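PDB 4DTH: VgrG protein from Vibrio cholerae, which probably cross-links actin through its actin cross-linking domain, a toxin module that binds ATP together with magnesium ions. Local coordinates for residues V36-K50 against R139-I151. Numbering follows the deposited sequence.
Sequences VAMPANSAQKFGYVK and RFVIEITNAKHVI
Glu143 and Tyr48 face each other as a hydrogen-bonded pair of antiparallel strands, and the glutamate illustrates how a side chain can serve two neighbours on one face of a ladder. Its CB lies over one face of the Tyr48 ring, a CH-pi contact 3.7 Å from the ring centroid. Glu143 CG continues alongside, 3.6 Å from Tyr48 CZ. There the chain bends (chi2 -78°), turning the carboxylate toward Lys50 and bringing Glu143 OE1 to Lys50 NZ at 2.9 Å, a salt bridge in which the ammonium nitrogen approaches from above the carboxylate plane. Carboxylate and tyrosine ring planes are 23° apart. The lysine, extended beyond CG, passes Val141 on its way. Thr145 CG2 lies at the edge of the Tyr48 ring, near its plane.

Regular pairing ends at Phe46, whose carbonyl O accepts from both Thr145 N (2.9 Å) and Asn146 N (3.1 Å), the two donors lying over the same face of its plane. Beyond, Phe46 CD2 sits over the centre of the His149 ring, whose ND1 is held by Asn146 O at 2.7 Å. Asn146 closes an Asx turn through OD1, while its ND2 gives protons to two waters that link it to Ser42 OG and to the carbonyls of Ala43 and Lys45. A second, short ladder then begins, with Ala37 N bonded to Val150 O at 2.9 Å.

The loops joining strand 34-38 to 45-51 and strand 140-144 to 150-153 run side by side, so that 45-51 pairs with 140-144 and 34-38 with 150-153. Phe46 and Gly47 form a classic bulge opposite Leu60 of strand 56-68, strand 85-97 flanks Val36, and helix 101-124 packs on Phe140 and Ile142.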
loop_
_atom_site.group_PDB
_atom_site.type_symbol
_atom_site.label_atom_id
_atom_site.label_comp_id
_atom_site.label_asym_id
_atom_site.label_seq_id
_atom_site.Cartn_x
_atom_site.Cartn_y
_atom_site.Cartn_z
ATOM N N VAL A 36 5.280 -2.250 19.820
ATOM C CA VAL A 36 4.272 -3.211 20.246
ATOM C C VAL A 36 5.001 -4.559 20.307
ATOM O O VAL A 36 5.815 -4.861 19.428
ATOM C CB VAL A 36 2.990 -3.276 19.359
ATOM C CG1 VAL A 36 3.301 -3.686 17.914
ATOM C CG2 VAL A 36 1.935 -4.211 19.970
ATOM N N ALA A 37 4.743 -5.343 21.346
ATOM C CA ALA A 37 5.304 -6.689 21.425
ATOM C C ALA A 37 4.125 -7.643 21.423
ATOM O O ALA A 37 3.087 -7.362 22.035
ATOM C CB ALA A 37 6.152 -6.862 22.659
ATOM N N MET A 38 4.233 -8.712 20.636
ATOM C CA MET A 38 3.160 -9.685 20.464
ATOM C C MET A 38 3.739 -11.090 20.299
ATOM O O MET A 38 4.909 -11.190 19.916
ATOM C CB MET A 38 2.360 -9.337 19.198
ATOM C CG MET A 38 1.228 -8.397 19.454
ATOM S SD MET A 38 0.122 -8.264 18.035
ATOM C CE MET A 38 0.965 -7.131 17.113
ATOM N N PRO A 39 2.943 -12.182 20.491
ATOM C CA PRO A 39 3.476 -13.531 20.209
ATOM C C PRO A 39 3.979 -13.642 18.769
ATOM O O PRO A 39 3.496 -12.929 17.891
ATOM C CB PRO A 39 2.257 -14.443 20.395
ATOM C CG PRO A 39 1.348 -13.697 21.308
ATOM C CD PRO A 39 1.532 -12.250 20.936
ATOM N N ALA A 40 4.942 -14.531 18.523
ATOM C CA ALA A 40 5.463 -14.766 17.173
ATOM C C ALA A 40 4.330 -15.275 16.275
ATOM O O ALA A 40 3.411 -15.943 16.763
ATOM C CB ALA A 40 6.586 -15.787 17.225
ATOM N N ASN A 41 4.369 -14.913 14.979
ATOM C CA ASN A 41 3.374 -15.300 13.969
ATOM C C ASN A 41 1.936 -14.791 14.280
ATOM O O ASN A 41 0.948 -15.361 13.806
ATOM C CB ASN A 41 3.456 -16.826 13.652
ATOM C CG ASN A 41 2.813 -17.279 12.355
ATOM O OD1 ASN A 41 2.212 -18.358 12.285
ATOM N ND2 ASN A 41 2.914 -16.479 11.300
ATOM N N SER A 42 1.833 -13.686 15.060
ATOM C CA SER A 42 0.561 -13.019 15.387
ATOM C C SER A 42 0.032 -12.323 14.132
ATOM O O SER A 42 0.817 -12.001 13.235
ATOM C CB SER A 42 0.779 -11.934 16.442
ATOM O OG SER A 42 0.896 -12.451 17.754
ATOM N N ALA A 43 -1.281 -12.041 14.087
ATOM C CA ALA A 43 -1.879 -11.293 12.983
ATOM C C ALA A 43 -1.343 -9.857 13.056
ATOM O O ALA A 43 -0.987 -9.394 14.148
ATOM C CB ALA A 43 -3.397 -11.290 13.105
ATOM N N GLN A 44 -1.259 -9.175 11.899
ATOM C CA GLN A 44 -0.739 -7.812 11.838
ATOM C C GLN A 44 -1.615 -6.827 12.635
ATOM O O GLN A 44 -1.080 -5.963 13.318
ATOM C CB GLN A 44 -0.549 -7.348 10.380
ATOM C CG GLN A 44 0.173 -8.352 9.447
ATOM C CD GLN A 44 1.576 -8.740 9.869
ATOM O OE1 GLN A 44 1.911 -9.927 9.977
ATOM N NE2 GLN A 44 2.433 -7.754 10.088
ATOM N N LYS A 45 -2.948 -6.976 12.572
ATOM C CA LYS A 45 -3.888 -6.090 13.259
ATOM C C LYS A 45 -4.117 -6.473 14.710
ATOM O O LYS A 45 -4.382 -7.639 14.984
ATOM C CB LYS A 45 -5.235 -6.051 12.507
ATOM C CG LYS A 45 -5.182 -5.285 11.189
ATOM C CD LYS A 45 -4.957 -6.164 9.968
ATOM C CE LYS A 45 -6.247 -6.470 9.253
ATOM N NZ LYS A 45 -6.060 -6.502 7.781
ATOM N N PHE A 46 -4.010 -5.496 15.640
ATOM C CA PHE A 46 -4.280 -5.749 17.063
ATOM C C PHE A 46 -5.388 -4.865 17.621
ATOM O O PHE A 46 -5.826 -5.044 18.762
ATOM C CB PHE A 46 -3.006 -5.735 17.927
ATOM C CG PHE A 46 -2.287 -4.413 18.050
ATOM C CD1 PHE A 46 -1.328 -4.035 17.115
ATOM C CD2 PHE A 46 -2.522 -3.574 19.132
ATOM C CE1 PHE A 46 -0.637 -2.823 17.246
ATOM C CE2 PHE A 46 -1.824 -2.367 19.269
ATOM C CZ PHE A 46 -0.892 -1.999 18.320
ATOM N N GLY A 47 -5.877 -3.950 16.793
ATOM C CA GLY A 47 -6.963 -3.068 17.182
ATOM C C GLY A 47 -7.336 -2.067 16.116
ATOM O O GLY A 47 -6.784 -2.077 15.011
ATOM N N TYR A 48 -8.274 -1.195 16.457
ATOM C CA TYR A 48 -8.709 -0.126 15.574
ATOM C C TYR A 48 -9.328 1.013 16.352
ATOM O O TYR A 48 -9.713 0.856 17.524
ATOM C CB TYR A 48 -9.637 -0.629 14.435
ATOM C CG TYR A 48 -10.972 -1.179 14.889
ATOM C CD1 TYR A 48 -11.098 -2.503 15.304
ATOM C CD2 TYR A 48 -12.124 -0.400 14.834
ATOM C CE1 TYR A 48 -12.332 -3.028 15.683
ATOM C CE2 TYR A 48 -13.364 -0.914 15.215
ATOM C CZ TYR A 48 -13.464 -2.232 15.628
ATOM O OH TYR A 48 -14.676 -2.751 16.006
ATOM N N VAL A 49 -9.374 2.178 15.710
ATOM C CA VAL A 49 -9.980 3.370 16.280
ATOM C C VAL A 49 -11.154 3.731 15.403
ATOM O O VAL A 49 -11.030 3.745 14.171
ATOM C CB VAL A 49 -8.970 4.536 16.458
ATOM C CG1 VAL A 49 -9.670 5.872 16.731
ATOM C CG2 VAL A 49 -7.984 4.218 17.576
ATOM N N LYS A 50 -12.304 3.987 16.035
ATOM C CA LYS A 50 -13.501 4.384 15.317
ATOM C C LYS A 50 -14.044 5.691 15.889
ATOM O O LYS A 50 -13.666 6.091 16.996
ATOM C CB LYS A 50 -14.563 3.254 15.353
ATOM C CG LYS A 50 -15.121 2.936 16.744
ATOM C CD LYS A 50 -16.059 1.740 16.730
ATOM C CE LYS A 50 -16.636 1.488 18.106
ATOM N NZ LYS A 50 -17.431 0.230 18.164
ATOM N N ARG A 139 -15.018 11.829 21.101
ATOM C CA ARG A 139 -14.949 11.732 19.627
ATOM C C ARG A 139 -14.508 10.361 19.137
ATOM O O ARG A 139 -14.974 9.922 18.084
ATOM C CB ARG A 139 -13.981 12.776 19.015
ATOM C CG ARG A 139 -14.259 14.234 19.339
ATOM C CD ARG A 139 -14.028 15.142 18.151
ATOM N NE ARG A 139 -12.672 15.679 18.069
ATOM C CZ ARG A 139 -12.006 15.856 16.926
ATOM N NH1 ARG A 139 -12.545 15.492 15.768
ATOM N NH2 ARG A 139 -10.788 16.368 16.936
ATOM N N PHE A 140 -13.522 9.734 19.845
ATOM C CA PHE A 140 -12.875 8.504 19.396
ATOM C C PHE A 140 -12.933 7.347 20.365
ATOM O O PHE A 140 -12.922 7.542 21.582
ATOM C CB PHE A 140 -11.409 8.798 19.004
ATOM C CG PHE A 140 -11.239 10.054 18.180
ATOM C CD1 PHE A 140 -11.827 10.166 16.922
ATOM C CD2 PHE A 140 -10.503 11.128 18.665
ATOM C CE1 PHE A 140 -11.699 11.338 16.174
ATOM C CE2 PHE A 140 -10.354 12.293 17.904
ATOM C CZ PHE A 140 -10.942 12.384 16.656
ATOM N N VAL A 141 -12.995 6.134 19.811
ATOM C CA VAL A 141 -13.096 4.889 20.570
ATOM C C VAL A 141 -12.039 3.901 20.086
ATOM O O VAL A 141 -11.932 3.656 18.883
ATOM C CB VAL A 141 -14.527 4.268 20.460
ATOM C CG1 VAL A 141 -14.600 2.901 21.138
ATOM C CG2 VAL A 141 -15.602 5.200 21.012
ATOM N N ILE A 142 -11.273 3.328 21.028
ATOM C CA ILE A 142 -10.300 2.284 20.729
ATOM C C ILE A 142 -10.996 0.953 20.944
ATOM O O ILE A 142 -11.616 0.743 21.987
ATOM C CB ILE A 142 -9.025 2.347 21.639
ATOM C CG1 ILE A 142 -8.249 3.661 21.470
ATOM C CG2 ILE A 142 -8.110 1.138 21.384
ATOM C CD1 ILE A 142 -7.146 3.909 22.602
ATOM N N GLU A 143 -10.857 0.051 19.981
ATOM C CA GLU A 143 -11.334 -1.320 20.076
ATOM C C GLU A 143 -10.076 -2.182 19.982
ATOM O O GLU A 143 -9.227 -1.921 19.126
ATOM C CB GLU A 143 -12.292 -1.663 18.926
ATOM C CG GLU A 143 -13.637 -0.961 19.005
ATOM C CD GLU A 143 -14.649 -1.539 19.979
ATOM O OE1 GLU A 143 -15.705 -0.894 20.168
ATOM O OE2 GLU A 143 -14.398 -2.625 20.555
ATOM N N ILE A 144 -9.926 -3.164 20.883
ATOM C CA ILE A 144 -8.771 -4.070 20.894
ATOM C C ILE A 144 -9.210 -5.429 20.364
ATOM O O ILE A 144 -10.083 -6.066 20.955
ATOM C CB ILE A 144 -8.103 -4.161 22.308
ATOM C CG1 ILE A 144 -7.548 -2.787 22.779
ATOM C CG2 ILE A 144 -7.031 -5.277 22.373
ATOM C CD1 ILE A 144 -6.478 -2.135 21.851
ATOM N N THR A 145 -8.605 -5.871 19.262
ATOM C CA THR A 145 -8.952 -7.153 18.632
ATOM C C THR A 145 -7.995 -8.270 19.006
ATOM O O THR A 145 -8.365 -9.442 18.925
ATOM C CB THR A 145 -9.182 -6.984 17.145
ATOM O OG1 THR A 145 -7.976 -6.506 16.564
ATOM C CG2 THR A 145 -10.343 -6.033 16.853
ATOM N N ASN A 146 -6.779 -7.909 19.451
ATOM C CA ASN A 146 -5.814 -8.871 19.963
ATOM C C ASN A 146 -5.263 -8.337 21.284
ATOM O O ASN A 146 -4.376 -7.480 21.294
ATOM C CB ASN A 146 -4.702 -9.213 18.965
ATOM C CG ASN A 146 -3.818 -10.355 19.426
ATOM O OD1 ASN A 146 -3.974 -10.906 20.522
ATOM N ND2 ASN A 146 -2.869 -10.745 18.599
ATOM N N ALA A 147 -5.822 -8.834 22.400
ATOM C CA ALA A 147 -5.414 -8.436 23.745
ATOM C C ALA A 147 -4.026 -8.973 24.109
ATOM O O ALA A 147 -3.421 -8.485 25.064
ATOM C CB ALA A 147 -6.450 -8.892 24.765
ATOM N N LYS A 148 -3.523 -9.967 23.353
ATOM C CA LYS A 148 -2.210 -10.570 23.563
ATOM C C LYS A 148 -1.124 -9.682 22.942
ATOM O O LYS A 148 -0.514 -10.025 21.929
ATOM C CB LYS A 148 -2.166 -12.013 23.019
ATOM C CG LYS A 148 -1.720 -13.029 24.060
ATOM C CD LYS A 148 -1.878 -14.465 23.567
ATOM C CE LYS A 148 -1.198 -15.446 24.488
ATOM N NZ LYS A 148 0.244 -15.550 24.181
ATOM N N HIS A 149 -0.929 -8.505 23.545
ATOM C CA HIS A 149 0.074 -7.522 23.138
ATOM C C HIS A 149 0.460 -6.656 24.323
ATOM O O HIS A 149 -0.255 -6.622 25.328
ATOM C CB HIS A 149 -0.441 -6.623 21.975
ATOM C CG HIS A 149 -1.351 -5.509 22.415
ATOM N ND1 HIS A 149 -2.721 -5.688 22.508
ATOM C CD2 HIS A 149 -1.050 -4.243 22.802
ATOM C CE1 HIS A 149 -3.208 -4.536 22.940
ATOM N NE2 HIS A 149 -2.240 -3.635 23.130
ATOM N N VAL A 150 1.582 -5.942 24.197
ATOM C CA VAL A 150 2.011 -4.922 25.154
ATOM C C VAL A 150 2.551 -3.740 24.360
ATOM O O VAL A 150 3.081 -3.922 23.257
ATOM C CB VAL A 150 3.012 -5.383 26.262
ATOM C CG1 VAL A 150 2.391 -6.414 27.195
ATOM C CG2 VAL A 150 4.337 -5.886 25.683
ATOM N N ILE A 151 2.424 -2.540 24.924
ATOM C CA ILE A 151 2.969 -1.319 24.326
ATOM C C ILE A 151 4.108 -0.889 25.239
ATOM O O ILE A 151 3.911 -0.788 26.455
ATOM C CB ILE A 151 1.882 -0.205 24.198
ATOM C CG1 ILE A 151 0.702 -0.642 23.290
ATOM C CG2 ILE A 151 2.508 1.143 23.740
ATOM C CD1 ILE A 151 1.063 -0.895 21.774
HETATM O O HOH W 1 -1.712 -13.389 18.618
HETATM O O HOH W 2 -2.678 -9.351 16.216
HETATM O O HOH W 3 -6.613 -8.853 15.510
#